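Local coordinates for protein sgbp-b (Bacteroides uniformis, PDB 7K44) that probably binds xyloglucan at the bacterial cell surface, as a surface glycan-binding protein of a gut bacterium's xyloglucan utilization locus, at residues Y63-V68 and S105-C110; V76-T81 and G99-G104; S132-I137 and W331-I336; Y256-L261 and L360-P365; L285-F290 and D378-V383. One frame throughout, in Å; residues are numbered along the deposited sequence.

Contact 1: residues Y63-V68 and S105-C110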
# COMPACT_ATOMS: atom_id res chain seq x y z
N TYR A 63 -35.86 -12.04 2.85
CA TYR A 63 -35.92 -12.27 4.28
C TYR A 63 -34.52 -12.34 4.87
O TYR A 63 -33.55 -12.67 4.18
CB TYR A 63 -36.70 -13.55 4.63
CG TYR A 63 -36.13 -14.84 4.06
CD1 TYR A 63 -36.45 -15.25 2.78
CD2 TYR A 63 -35.29 -15.65 4.82
CE1 TYR A 63 -35.93 -16.43 2.25
CE2 TYR A 63 -34.77 -16.82 4.31
CZ TYR A 63 -35.09 -17.21 3.03
OH TYR A 63 -34.57 -18.38 2.51
N PHE A 64 -34.43 -12.01 6.16
CA PHE A 64 -33.24 -12.26 6.97
C PHE A 64 -33.37 -13.62 7.63
O PHE A 64 -34.47 -14.03 8.03
CB PHE A 64 -33.11 -11.19 8.06
CG PHE A 64 -32.91 -9.79 7.53
CD1 PHE A 64 -33.99 -9.00 7.19
CD2 PHE A 64 -31.63 -9.26 7.40
CE1 PHE A 64 -33.81 -7.69 6.72
CE2 PHE A 64 -31.44 -7.96 6.93
CZ PHE A 64 -32.53 -7.18 6.59
N THR A 65 -32.25 -14.33 7.72
CA THR A 65 -32.21 -15.66 8.31
C THR A 65 -31.02 -15.76 9.25
O THR A 65 -29.99 -15.12 9.06
CB THR A 65 -32.13 -16.75 7.23
OG1 THR A 65 -32.22 -18.05 7.85
CG2 THR A 65 -30.84 -16.69 6.44
N THR A 66 -31.17 -16.59 10.29
CA THR A 66 -30.02 -16.88 11.14
C THR A 66 -29.03 -17.81 10.46
O THR A 66 -27.86 -17.86 10.87
CB THR A 66 -30.48 -17.50 12.46
OG1 THR A 66 -31.43 -18.53 12.19
CG2 THR A 66 -31.12 -16.45 13.35
N ALA A 67 -29.45 -18.53 9.42
CA ALA A 67 -28.55 -19.42 8.70
C ALA A 67 -27.43 -18.63 8.03
O ALA A 67 -27.61 -17.51 7.56
CB ALA A 67 -29.32 -20.20 7.63
N VAL A 68 -26.26 -19.27 7.98
CA VAL A 68 -25.09 -18.74 7.29
C VAL A 68 -24.54 -19.82 6.37
O VAL A 68 -24.87 -21.01 6.50
CB VAL A 68 -24.00 -18.27 8.27
CG1 VAL A 68 -24.50 -17.11 9.11
CG2 VAL A 68 -23.56 -19.43 9.16
N SER A 105 -27.86 -13.96 7.53
CA SER A 105 -27.80 -13.74 6.10
C SER A 105 -29.05 -13.00 5.66
O SER A 105 -30.11 -13.09 6.29
CB SER A 105 -27.65 -15.04 5.29
OG SER A 105 -26.56 -15.84 5.75
N LEU A 106 -28.90 -12.23 4.58
CA LEU A 106 -30.03 -11.61 3.89
C LEU A 106 -30.23 -12.36 2.58
O LEU A 106 -29.28 -12.56 1.83
CB LEU A 106 -29.74 -10.14 3.63
CG LEU A 106 -30.78 -9.32 2.86
CD1 LEU A 106 -32.18 -9.46 3.46
CD2 LEU A 106 -30.34 -7.87 2.84
N VAL A 107 -31.47 -12.78 2.33
CA VAL A 107 -31.78 -13.70 1.23
C VAL A 107 -32.78 -13.06 0.28
O VAL A 107 -33.78 -12.47 0.71
CB VAL A 107 -32.34 -15.03 1.76
CG1 VAL A 107 -32.45 -16.03 0.63
CG2 VAL A 107 -31.47 -15.56 2.90
N VAL A 108 -32.53 -13.22 -1.02
CA VAL A 108 -33.51 -12.93 -2.07
C VAL A 108 -33.85 -14.26 -2.73
O VAL A 108 -33.01 -14.87 -3.41
CB VAL A 108 -32.97 -11.94 -3.11
CG1 VAL A 108 -34.00 -11.71 -4.21
CG2 VAL A 108 -32.58 -10.63 -2.44
N GLU A 109 -35.08 -14.71 -2.54
CA GLU A 109 -35.57 -15.97 -3.09
C GLU A 109 -36.39 -15.65 -4.33
O GLU A 109 -37.45 -15.02 -4.24
CB GLU A 109 -36.41 -16.69 -2.03
CG GLU A 109 -36.90 -18.07 -2.42
CD GLU A 109 -37.84 -18.66 -1.37
OE1 GLU A 109 -37.41 -18.82 -0.21
OE2 GLU A 109 -39.00 -18.96 -1.71
N CYS A 110 -35.89 -16.08 -5.50
CA CYS A 110 -36.56 -15.87 -6.78
C CYS A 110 -37.04 -17.22 -7.32
O CYS A 110 -36.76 -18.28 -6.76
CB CYS A 110 -35.61 -15.22 -7.78
SG CYS A 110 -35.02 -13.57 -7.33
O HOH W 1 -34.60 -19.28 0.12

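Contact 2: residues V76-T81 and G99-G104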
# COMPACT_ATOMS: atom_id res chain seq x y z
N VAL A 76 -37.10 -18.48 7.76
CA VAL A 76 -37.50 -17.10 7.52
C VAL A 76 -37.57 -16.39 8.86
O VAL A 76 -38.65 -16.25 9.45
CB VAL A 76 -38.84 -17.04 6.76
CG1 VAL A 76 -39.22 -15.60 6.45
CG2 VAL A 76 -38.75 -17.82 5.48
N SER A 77 -36.42 -15.94 9.36
CA SER A 77 -36.35 -15.37 10.71
C SER A 77 -37.07 -14.03 10.78
O SER A 77 -37.85 -13.78 11.72
CB SER A 77 -34.90 -15.24 11.16
OG SER A 77 -34.20 -16.47 11.02
N VAL A 78 -36.81 -13.13 9.84
CA VAL A 78 -37.49 -11.84 9.74
C VAL A 78 -37.75 -11.60 8.26
O VAL A 78 -36.81 -11.36 7.50
CB VAL A 78 -36.68 -10.68 10.33
CG1 VAL A 78 -37.60 -9.50 10.62
CG2 VAL A 78 -35.95 -11.10 11.59
N GLU A 79 -39.02 -11.63 7.85
CA GLU A 79 -39.34 -11.42 6.45
C GLU A 79 -39.45 -9.92 6.15
O GLU A 79 -39.84 -9.12 6.99
CB GLU A 79 -40.66 -12.10 6.07
CG GLU A 79 -40.95 -12.01 4.58
CD GLU A 79 -42.12 -12.86 4.12
OE1 GLU A 79 -42.91 -13.32 4.97
OE2 GLU A 79 -42.24 -13.04 2.89
N VAL A 80 -39.07 -9.56 4.92
CA VAL A 80 -39.29 -8.23 4.38
C VAL A 80 -40.48 -8.34 3.43
O VAL A 80 -40.38 -8.94 2.35
CB VAL A 80 -38.04 -7.72 3.66
CG1 VAL A 80 -38.30 -6.35 3.04
CG2 VAL A 80 -36.85 -7.66 4.62
N THR A 81 -41.63 -7.78 3.82
CA THR A 81 -42.82 -7.87 2.98
C THR A 81 -42.99 -6.67 2.06
O THR A 81 -43.70 -6.78 1.04
CB THR A 81 -44.07 -8.04 3.84
OG1 THR A 81 -44.01 -7.16 4.96
CG2 THR A 81 -44.17 -9.48 4.33
N GLY A 99 -37.59 -6.12 14.97
CA GLY A 99 -37.11 -7.40 15.47
C GLY A 99 -36.00 -8.00 14.64
O GLY A 99 -35.92 -9.22 14.50
N LEU A 100 -35.15 -7.15 14.07
CA LEU A 100 -34.10 -7.62 13.17
C LEU A 100 -33.06 -8.45 13.91
O LEU A 100 -32.64 -8.10 15.02
CB LEU A 100 -33.44 -6.42 12.52
CG LEU A 100 -32.47 -6.71 11.37
CD1 LEU A 100 -33.13 -7.59 10.33
CD2 LEU A 100 -32.02 -5.40 10.76
N ILE A 101 -32.63 -9.54 13.28
CA ILE A 101 -31.57 -10.36 13.85
C ILE A 101 -30.27 -9.55 13.94
O ILE A 101 -30.06 -8.57 13.21
CB ILE A 101 -31.37 -11.62 13.00
CG1 ILE A 101 -30.90 -11.25 11.60
CG2 ILE A 101 -32.65 -12.44 12.94
CD1 ILE A 101 -30.46 -12.42 10.77
N ASP A 102 -29.39 -9.98 14.84
CA ASP A 102 -28.11 -9.29 14.99
C ASP A 102 -27.13 -9.71 13.91
O ASP A 102 -26.34 -8.88 13.43
CB ASP A 102 -27.53 -9.56 16.37
CG ASP A 102 -28.20 -8.75 17.45
OD1 ASP A 102 -28.66 -7.63 17.15
OD2 ASP A 102 -28.27 -9.24 18.60
N GLU A 103 -27.14 -10.98 13.51
CA GLU A 103 -26.29 -11.45 12.43
C GLU A 103 -26.86 -12.72 11.83
O GLU A 103 -27.54 -13.51 12.50
CB GLU A 103 -24.83 -11.67 12.86
CG GLU A 103 -24.62 -12.22 14.25
CD GLU A 103 -23.14 -12.27 14.61
OE1 GLU A 103 -22.36 -12.85 13.82
OE2 GLU A 103 -22.75 -11.72 15.66
N GLY A 104 -26.55 -12.92 10.55
CA GLY A 104 -26.99 -14.07 9.79
C GLY A 104 -26.80 -13.79 8.31
O GLY A 104 -25.71 -13.41 7.88

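Contact 3: residues S132-I137 and W331-I336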
# COMPACT_ATOMS: atom_id res chain seq x y z
N SER A 132 0.87 1.22 0.59
CA SER A 132 1.74 1.28 -0.57
C SER A 132 3.14 1.75 -0.22
O SER A 132 4.12 1.28 -0.82
CB SER A 132 1.06 2.11 -1.67
OG SER A 132 0.92 3.44 -1.27
N SER A 133 3.28 2.63 0.77
CA SER A 133 4.60 3.01 1.22
C SER A 133 4.48 3.50 2.66
O SER A 133 3.46 4.06 3.05
CB SER A 133 5.20 4.11 0.35
OG SER A 133 6.43 4.56 0.89
N MET A 134 5.54 3.26 3.44
CA MET A 134 5.59 3.81 4.80
C MET A 134 6.15 5.21 4.82
O MET A 134 6.20 5.83 5.89
CB MET A 134 6.41 2.91 5.72
CG MET A 134 5.81 1.54 5.95
SD MET A 134 4.32 1.55 6.99
CE MET A 134 5.07 1.48 8.62
N MET A 135 6.56 5.73 3.67
CA MET A 135 7.09 7.10 3.59
C MET A 135 6.67 7.74 2.28
O MET A 135 7.50 8.14 1.46
CB MET A 135 8.61 7.12 3.77
CG MET A 135 9.12 8.50 4.11
SD MET A 135 10.89 8.54 4.46
CE MET A 135 10.91 7.85 6.10
N PRO A 136 5.36 7.88 2.05
CA PRO A 136 4.90 8.46 0.78
C PRO A 136 5.33 9.92 0.64
O PRO A 136 5.31 10.70 1.59
CB PRO A 136 3.37 8.35 0.86
CG PRO A 136 3.11 7.39 1.96
CD PRO A 136 4.23 7.55 2.94
N ILE A 137 5.69 10.27 -0.57
CA ILE A 137 6.07 11.63 -0.90
C ILE A 137 4.83 12.51 -1.03
O ILE A 137 3.82 12.11 -1.62
CB ILE A 137 6.91 11.62 -2.17
CG1 ILE A 137 8.27 10.98 -1.88
CG2 ILE A 137 7.14 13.03 -2.70
CD1 ILE A 137 9.03 10.64 -3.11
N TRP A 331 5.99 6.55 -7.62
CA TRP A 331 6.96 6.23 -6.58
C TRP A 331 6.58 4.92 -5.89
O TRP A 331 5.42 4.73 -5.50
CB TRP A 331 7.00 7.36 -5.55
CG TRP A 331 7.80 8.54 -5.97
CD1 TRP A 331 7.31 9.73 -6.44
CD2 TRP A 331 9.23 8.67 -5.96
NE1 TRP A 331 8.36 10.58 -6.72
CE2 TRP A 331 9.55 9.96 -6.44
CE3 TRP A 331 10.28 7.81 -5.59
CZ2 TRP A 331 10.87 10.43 -6.54
CZ3 TRP A 331 11.60 8.27 -5.71
CH2 TRP A 331 11.89 9.56 -6.19
N MET A 332 7.55 4.03 -5.74
CA MET A 332 7.40 2.76 -5.05
C MET A 332 8.28 2.71 -3.82
O MET A 332 9.37 3.30 -3.79
CB MET A 332 7.94 1.61 -5.90
CG MET A 332 7.44 1.48 -7.31
SD MET A 332 8.22 0.00 -8.00
CE MET A 332 9.85 0.59 -8.47
N GLN A 333 7.86 1.94 -2.82
CA GLN A 333 8.74 1.56 -1.73
C GLN A 333 9.38 0.21 -2.04
O GLN A 333 8.69 -0.75 -2.37
CB GLN A 333 7.96 1.46 -0.43
CG GLN A 333 8.77 0.86 0.70
CD GLN A 333 8.00 0.83 2.00
OE1 GLN A 333 7.86 1.84 2.68
NE2 GLN A 333 7.50 -0.35 2.35
N CYS A 334 10.69 0.15 -1.90
CA CYS A 334 11.48 -1.03 -2.20
C CYS A 334 12.26 -1.40 -0.95
O CYS A 334 12.94 -0.55 -0.37
CB CYS A 334 12.49 -0.71 -3.30
SG CYS A 334 11.71 -0.21 -4.90
N SER A 335 12.19 -2.67 -0.54
CA SER A 335 12.91 -3.14 0.65
C SER A 335 13.84 -4.29 0.28
O SER A 335 13.48 -5.18 -0.51
CB SER A 335 11.95 -3.60 1.76
OG SER A 335 11.06 -2.57 2.16
N ILE A 336 15.03 -4.28 0.88
CA ILE A 336 16.00 -5.37 0.75
C ILE A 336 16.40 -5.81 2.15
O ILE A 336 16.80 -4.97 2.96
CB ILE A 336 17.22 -4.92 -0.05
CG1 ILE A 336 16.80 -4.55 -1.48
CG2 ILE A 336 18.30 -6.01 -0.05
CD1 ILE A 336 17.94 -4.32 -2.39
O HOH W 2 5.07 0.81 -3.28

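Contact 4: residues Y256-L261 and L360-P365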
# COMPACT_ATOMS: atom_id res chain seq x y z
N TYR A 256 28.96 -4.11 -18.63
CA TYR A 256 29.31 -4.56 -17.30
C TYR A 256 29.73 -3.42 -16.38
O TYR A 256 30.15 -3.68 -15.25
CB TYR A 256 30.40 -5.63 -17.38
CG TYR A 256 29.99 -6.87 -18.14
CD1 TYR A 256 30.19 -6.96 -19.51
CD2 TYR A 256 29.40 -7.95 -17.49
CE1 TYR A 256 29.83 -8.10 -20.22
CE2 TYR A 256 29.04 -9.10 -18.18
CZ TYR A 256 29.25 -9.16 -19.54
OH TYR A 256 28.90 -10.31 -20.23
N TRP A 257 29.59 -2.17 -16.82
CA TRP A 257 29.95 -1.03 -15.98
C TRP A 257 29.29 0.19 -16.60
O TRP A 257 29.72 0.65 -17.66
CB TRP A 257 31.47 -0.85 -15.91
CG TRP A 257 31.85 0.33 -15.06
CD1 TRP A 257 32.27 1.55 -15.49
CD2 TRP A 257 31.80 0.40 -13.63
NE1 TRP A 257 32.51 2.37 -14.42
CE2 TRP A 257 32.22 1.69 -13.26
CE3 TRP A 257 31.44 -0.51 -12.63
CZ2 TRP A 257 32.30 2.10 -11.93
CZ3 TRP A 257 31.52 -0.10 -11.31
CH2 TRP A 257 31.95 1.19 -10.97
N TRP A 258 28.26 0.72 -15.94
CA TRP A 258 27.44 1.75 -16.56
C TRP A 258 27.01 2.84 -15.57
O TRP A 258 27.60 3.93 -15.55
CB TRP A 258 26.24 1.13 -17.29
CG TRP A 258 25.45 2.13 -18.06
CD1 TRP A 258 25.84 2.78 -19.20
CD2 TRP A 258 24.14 2.62 -17.75
NE1 TRP A 258 24.86 3.65 -19.61
CE2 TRP A 258 23.80 3.56 -18.75
CE3 TRP A 258 23.22 2.37 -16.73
CZ2 TRP A 258 22.58 4.25 -18.75
CZ3 TRP A 258 22.00 3.05 -16.74
CH2 TRP A 258 21.70 3.97 -17.74
N GLY A 259 26.00 2.57 -14.76
CA GLY A 259 25.43 3.57 -13.86
C GLY A 259 25.74 3.23 -12.41
O GLY A 259 25.72 2.06 -12.03
N GLN A 260 26.02 4.26 -11.61
CA GLN A 260 26.24 4.05 -10.19
C GLN A 260 25.71 5.23 -9.40
O GLN A 260 25.77 6.38 -9.85
CB GLN A 260 27.72 3.90 -9.82
CG GLN A 260 28.48 2.83 -10.57
CD GLN A 260 29.02 3.33 -11.90
OE1 GLN A 260 29.44 4.48 -12.03
NE2 GLN A 260 28.98 2.47 -12.91
N LEU A 261 25.23 4.95 -8.19
CA LEU A 261 25.04 5.95 -7.15
C LEU A 261 25.94 5.50 -6.01
O LEU A 261 25.63 4.51 -5.32
CB LEU A 261 23.60 6.03 -6.68
CG LEU A 261 22.55 6.46 -7.68
CD1 LEU A 261 21.16 6.48 -7.00
CD2 LEU A 261 22.88 7.83 -8.24
N LEU A 360 24.81 1.63 -5.14
CA LEU A 360 23.93 0.97 -6.09
C LEU A 360 24.59 1.05 -7.46
O LEU A 360 25.05 2.12 -7.86
CB LEU A 360 22.55 1.64 -6.18
CG LEU A 360 21.68 1.71 -4.93
CD1 LEU A 360 22.01 2.96 -4.14
CD2 LEU A 360 20.22 1.73 -5.35
N GLN A 361 24.64 -0.07 -8.18
CA GLN A 361 25.26 -0.07 -9.51
C GLN A 361 24.40 -0.84 -10.50
O GLN A 361 23.98 -1.97 -10.21
CB GLN A 361 26.66 -0.68 -9.48
CG GLN A 361 27.55 -0.06 -8.45
CD GLN A 361 28.95 -0.62 -8.48
OE1 GLN A 361 29.19 -1.69 -9.03
NE2 GLN A 361 29.90 0.12 -7.90
N MET A 362 24.15 -0.23 -11.65
CA MET A 362 23.33 -0.83 -12.70
C MET A 362 24.20 -1.27 -13.86
O MET A 362 25.07 -0.51 -14.31
CB MET A 362 22.26 0.15 -13.19
CG MET A 362 21.24 -0.51 -14.10
SD MET A 362 19.98 0.66 -14.64
CE MET A 362 18.56 -0.40 -14.84
N THR A 363 23.99 -2.49 -14.33
CA THR A 363 24.69 -3.08 -15.46
C THR A 363 23.68 -3.80 -16.34
O THR A 363 22.51 -3.96 -15.96
CB THR A 363 25.79 -4.06 -15.01
OG1 THR A 363 25.20 -5.12 -14.25
CG2 THR A 363 26.86 -3.35 -14.17
N ASN A 364 24.11 -4.24 -17.52
CA ASN A 364 23.28 -5.07 -18.40
C ASN A 364 24.13 -6.22 -18.92
O ASN A 364 24.58 -6.20 -20.08
CB ASN A 364 22.67 -4.25 -19.54
CG ASN A 364 21.79 -5.09 -20.46
OD1 ASN A 364 21.34 -6.17 -20.08
ND2 ASN A 364 21.58 -4.61 -21.67
N PRO A 365 24.37 -7.24 -18.10
CA PRO A 365 25.17 -8.41 -18.52
C PRO A 365 24.36 -9.38 -19.37
O PRO A 365 24.17 -10.55 -19.02
CB PRO A 365 25.58 -9.02 -17.17
CG PRO A 365 24.38 -8.75 -16.30
CD PRO A 365 23.86 -7.39 -16.72
O HOH W 3 27.78 -0.14 -13.18

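Contact 5: residues L285-F290 and D378-V383. With CA (calcium ion), chain B.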
# COMPACT_ATOMS: atom_id res chain seq x y z
N LEU A 285 16.97 -2.55 4.45
CA LEU A 285 17.28 -1.30 3.78
C LEU A 285 16.12 -0.98 2.85
O LEU A 285 15.79 -1.78 1.97
CB LEU A 285 18.58 -1.38 2.99
CG LEU A 285 18.91 -0.09 2.23
CD1 LEU A 285 19.37 0.96 3.22
CD2 LEU A 285 19.99 -0.36 1.20
N GLN A 286 15.49 0.18 3.04
CA GLN A 286 14.24 0.49 2.38
C GLN A 286 14.38 1.85 1.74
O GLN A 286 15.04 2.74 2.30
CB GLN A 286 13.12 0.48 3.43
CG GLN A 286 11.73 0.76 2.93
CD GLN A 286 10.73 0.66 4.06
OE1 GLN A 286 10.42 1.65 4.74
NE2 GLN A 286 10.22 -0.55 4.29
N PHE A 287 13.84 2.01 0.53
CA PHE A 287 13.99 3.28 -0.18
C PHE A 287 12.84 3.51 -1.13
O PHE A 287 12.02 2.62 -1.40
CB PHE A 287 15.35 3.34 -0.90
CG PHE A 287 15.58 2.21 -1.87
CD1 PHE A 287 16.11 1.00 -1.44
CD2 PHE A 287 15.26 2.37 -3.22
CE1 PHE A 287 16.33 -0.04 -2.35
CE2 PHE A 287 15.47 1.34 -4.13
CZ PHE A 287 15.99 0.13 -3.69
N GLU A 288 12.76 4.73 -1.64
CA GLU A 288 11.73 5.08 -2.61
C GLU A 288 12.37 5.12 -3.99
O GLU A 288 13.51 5.57 -4.15
CB GLU A 288 11.07 6.41 -2.23
CG GLU A 288 9.55 6.35 -2.33
CD GLU A 288 8.92 5.65 -1.13
OE1 GLU A 288 7.72 5.35 -1.15
OE2 GLU A 288 9.66 5.38 -0.16
N CYS A 289 11.65 4.59 -4.98
CA CYS A 289 12.15 4.48 -6.34
C CYS A 289 11.05 4.80 -7.34
O CYS A 289 9.91 4.33 -7.20
CB CYS A 289 12.72 3.08 -6.60
SG CYS A 289 13.43 2.86 -8.25
N PHE A 290 11.37 5.62 -8.33
CA PHE A 290 10.44 6.00 -9.39
C PHE A 290 11.05 5.54 -10.70
O PHE A 290 12.09 6.05 -11.12
CB PHE A 290 10.23 7.52 -9.38
CG PHE A 290 9.17 8.01 -10.35
CD1 PHE A 290 9.41 8.03 -11.72
CD2 PHE A 290 7.94 8.46 -9.88
CE1 PHE A 290 8.44 8.49 -12.62
CE2 PHE A 290 6.97 8.93 -10.77
CZ PHE A 290 7.22 8.94 -12.13
N ASP A 378 15.42 7.91 -3.61
CA ASP A 378 15.46 8.82 -2.48
C ASP A 378 15.13 8.07 -1.20
O ASP A 378 14.62 6.94 -1.22
CB ASP A 378 14.46 9.97 -2.68
CG ASP A 378 14.82 11.26 -1.91
OD1 ASP A 378 15.78 11.33 -1.11
OD2 ASP A 378 14.07 12.24 -2.14
N ASN A 379 15.41 8.72 -0.08
CA ASN A 379 14.90 8.33 1.23
C ASN A 379 15.27 6.89 1.61
O ASN A 379 14.41 6.06 1.89
CB ASN A 379 13.39 8.56 1.33
CG ASN A 379 13.05 10.02 1.54
OD1 ASN A 379 13.89 10.79 2.01
ND2 ASN A 379 11.82 10.40 1.21
N PHE A 380 16.58 6.62 1.65
CA PHE A 380 17.05 5.33 2.14
C PHE A 380 16.95 5.32 3.66
O PHE A 380 17.44 6.24 4.33
CB PHE A 380 18.49 5.07 1.70
CG PHE A 380 18.66 4.95 0.21
CD1 PHE A 380 18.79 6.08 -0.58
CD2 PHE A 380 18.72 3.71 -0.39
CE1 PHE A 380 18.96 5.98 -1.97
CE2 PHE A 380 18.89 3.59 -1.77
CZ PHE A 380 19.00 4.72 -2.56
N ARG A 381 16.32 4.28 4.21
CA ARG A 381 16.14 4.14 5.65
C ARG A 381 16.39 2.70 6.04
O ARG A 381 16.25 1.79 5.22
CB ARG A 381 14.75 4.59 6.12
CG ARG A 381 13.56 3.86 5.49
CD ARG A 381 12.96 4.64 4.34
NE ARG A 381 11.67 4.09 3.89
CZ ARG A 381 11.07 4.44 2.76
NH1 ARG A 381 9.90 3.90 2.41
NH2 ARG A 381 11.64 5.36 1.96
N VAL A 382 16.79 2.49 7.30
CA VAL A 382 16.93 1.15 7.87
C VAL A 382 15.82 0.98 8.90
O VAL A 382 15.76 1.74 9.88
CB VAL A 382 18.31 0.93 8.51
CG1 VAL A 382 18.36 -0.47 9.11
CG2 VAL A 382 19.42 1.13 7.49
N VAL A 383 14.96 -0.02 8.68
CA VAL A 383 13.74 -0.18 9.47
C VAL A 383 13.49 -1.65 9.76
O VAL A 383 13.97 -2.54 9.07
CB VAL A 383 12.50 0.40 8.75
CG1 VAL A 383 12.59 1.92 8.64
CG2 VAL A 383 12.33 -0.24 7.39
CA CA B . 15.46 13.84 -0.86
O HOH W 4 10.02 8.28 0.50
O HOH W 5 14.34 13.30 1.20

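Contact 1: residues Y63-V68 and S105-C110
Y63 and T65 face V107 and S105 in antiparallel hydrogen-bonded pairs, with F64 and L106 as the non-hydrogen-bonded pair between them, and the two strand axes make an angle of 139°. Four backbone bonds fix this register, among them V107 N to Y63 O at 2.8 Å. Because CG of Y63 stands between its backbone N and carbonyl carbon (chi1 61°), the ring lies alongside V107, whose CB sits over one face, 3.9 Å from the ring centroid. Tyrosine suits the place: its ring offers valine a flat apolar surface, while Y63 OH meets, at 2.6 Å, a water that donates to E109 OE1. With an alanine here, V107 would probably lose its aromatic cover and E109 its water-mediated partner. On the other face of the sheet, L106 CD1 sits above the middle of the F64 ring, 3.8 Å from its centroid, and F119 meets that ring edge-to-face. Beyond the strand, S105 OG donates to a lone pair of A67 O at 2.7 Å, holding the departing chain, and T65 OG1 closes an ST turn with A67 N while also bonding P75 O. L106 touches I51 of the facing sheet, the core packing of an Ig-like β-sandwich.

Contact 2: residues V76-T81 and G99-G104
V78 and I101 meet through their methyl groups beside a classic beta bulge, in which S77 and V78 together face F64 at the outer edge of an Ig-like β-sandwich. The bulge takes up the extra residue just where the edge strand begins, and V78 still bonds the F64 backbone while the V78 side chain is directed at the passing G99-G104 chain. Valine fits because its β-branching gives two methyls close to the backbone. The one lying beside the backbone N does the touching: V78 CG2 is 3.8 Å from I101 CG2 and 3.5 Å from G99 O, and it also approaches L100 CA at 4.2 Å. V78 and I101 run in opposite senses as they pass, a purely van der Waals contact near the surface. In I101 the longer branch, CG1, takes the position between backbone N and carbonyl carbon (chi1 64°), while CG2 is the branch presented to V78. G99 has a positive phi of 68°, a conformation that favours glycine, and L100 turns its side chain to F64 and F119 instead. S77 keeps its hydroxyl for T66 N, so what it offers the contact is carbon: S77 CB lies 4.0 Å from I101 CG2.

Contact 3: residues S132-I137 and W331-I336
Q333 stretches out with CG anti to its backbone N (chi1 171°) and an extended chain, which carries its amide to M134, while an extended end on I137 (chi2 167°) lays CD1 onto W331. M134 N donates to Q333 OE1 at 2.8 Å in a nearly straight bond, although the donor stands 42° above the carbonyl plane and therefore not on a lone pair. Q333 OE1 also bonds R381 NH1, and its NE2 bonds D321, so both ends of the buried amide are satisfied; glutamine suits a site that needs an acceptor and a donor at the end of one long arm. At this point the turn that follows the first strand of the IPT/TIG domain is fastened to strand 331-337 of the xyloglucan-binding domain, a joint between two β-sandwich domains. The turn is shaped by S133, whose OG accepts from M135 N at 3.0 Å, an ST turn, and bonds E288 as well. A water donates to S132 O at 2.7 Å and accepts from Q333 N at 3.0 Å. I137 CD1 stands over the five-membered ring of W331, 3.5 Å from its centroid. W331 NE1 bonds F239 O and F290 packs edge-to-face, fixing the indole's rotation. A leucine in place of W331 would probably leave I137 without this flat platform and F239 O without its donor.

Contact 4: residues Y256-L261 and L360-P365
Two neighbouring strands of a five-stranded antiparallel sheet in the xyloglucan-binding domain meet here, G259 and L261 forming hydrogen-bonded pairs with M362 and L360, and Q260 and Q361 lying between them. The short strand segments run at 168°, nearly antiparallel. The longest of the four backbone bonds is G259 N to M362 O, 3.2 Å. Glycine is apt at G259, since a side chain would be crowded by the W258 ring. With CG anti to the backbone N (chi1 -174°), the W258 ring extends the same way as the M362 chain, bringing W258 CZ3 to 3.8 Å from M362 SD, a Met-aromatic contact. With L261 and L360 these residues face strand 371-384 of the other sheet, touching I373, F377 and F380 in the β-sandwich core. The glutamines occupy the opposite face, Q260 CG meeting Q361 CG at 3.7 Å. Q361's amide stands at 88° to the W257 ring, OE1 3.6 Å from W257 CZ3; R302 and Q262 hold its two ends. Q260 OE1 bonds G224 N; NE2, over the W257 face, donates to a water. That water accepts from W258 N and donates to M362 O. At the strand end, Y256 CE2 rests on P365 CB at 3.6 Å.

Contact 5: residues L285-F290 and D378-V383
The terminal nitrogens of R381, NH1 and NH2, both point at one carboxylate oxygen, E288 OE2 (R381 NH2 at 2.9 Å), in a salt bridge whose carboxylate and guanidinium planes are only 18° apart. R381 NE donates to a lone pair of Q286 OE1 at 2.9 Å, from a guanidinium turned 79° to that amide, and R381 NH2 is held further by N379 O. Arginine alone of the basic residues spreads enough N-H groups for such a buried cluster. In the next shell S335 bonds Q286 NE2, while S133 and Q333 hold the two charged groups. The strands pair antiparallel, with a beta bulge shifting the register by one residue between Q286 and E288, in a sheet of the xyloglucan-binding β-sandwich. On the other face, F287 CB sits over the F380 ring, 3.4 Å from F380 CD2, and the two rings, tilted only 28° from one another, are offset so far that they hardly overlap. Backbone bonds from E288 N to D378 O and back set D378, whose OD1 and OD2 each bind calcium at 2.5 Å. N213, D215, D241 and K243 supply four more ligand atoms, and a water bound to the metal at 2.4 Å donates to N379 OD1.

In the fold
Contacts 1 and 2 belong to the N-terminal sandwich and share strand 103-110, contact 2 being nested in the chain loop that contact 1 closes; F64 and T66 bond V78 and S77 between them. Contacts 1, 3, 4 and 5 are buried, contact 4 with exposed aromatics at its strand end; contact 2 is a surface touch of methyl groups. Some 44 Å from contact 1, between centres, contact 3 joins two domains. It abuts contact 5, whose strand 283-291 neighbours 331-337; S133 and E288 bridge them. Contacts 4 and 5 lie in the two sheets of the C-terminal sandwich and meet where L360 packs on F380. Buried charge and calcium distinguish contact 5; contact 4 pairs an apolar inner face with a glutamine-lined outer one.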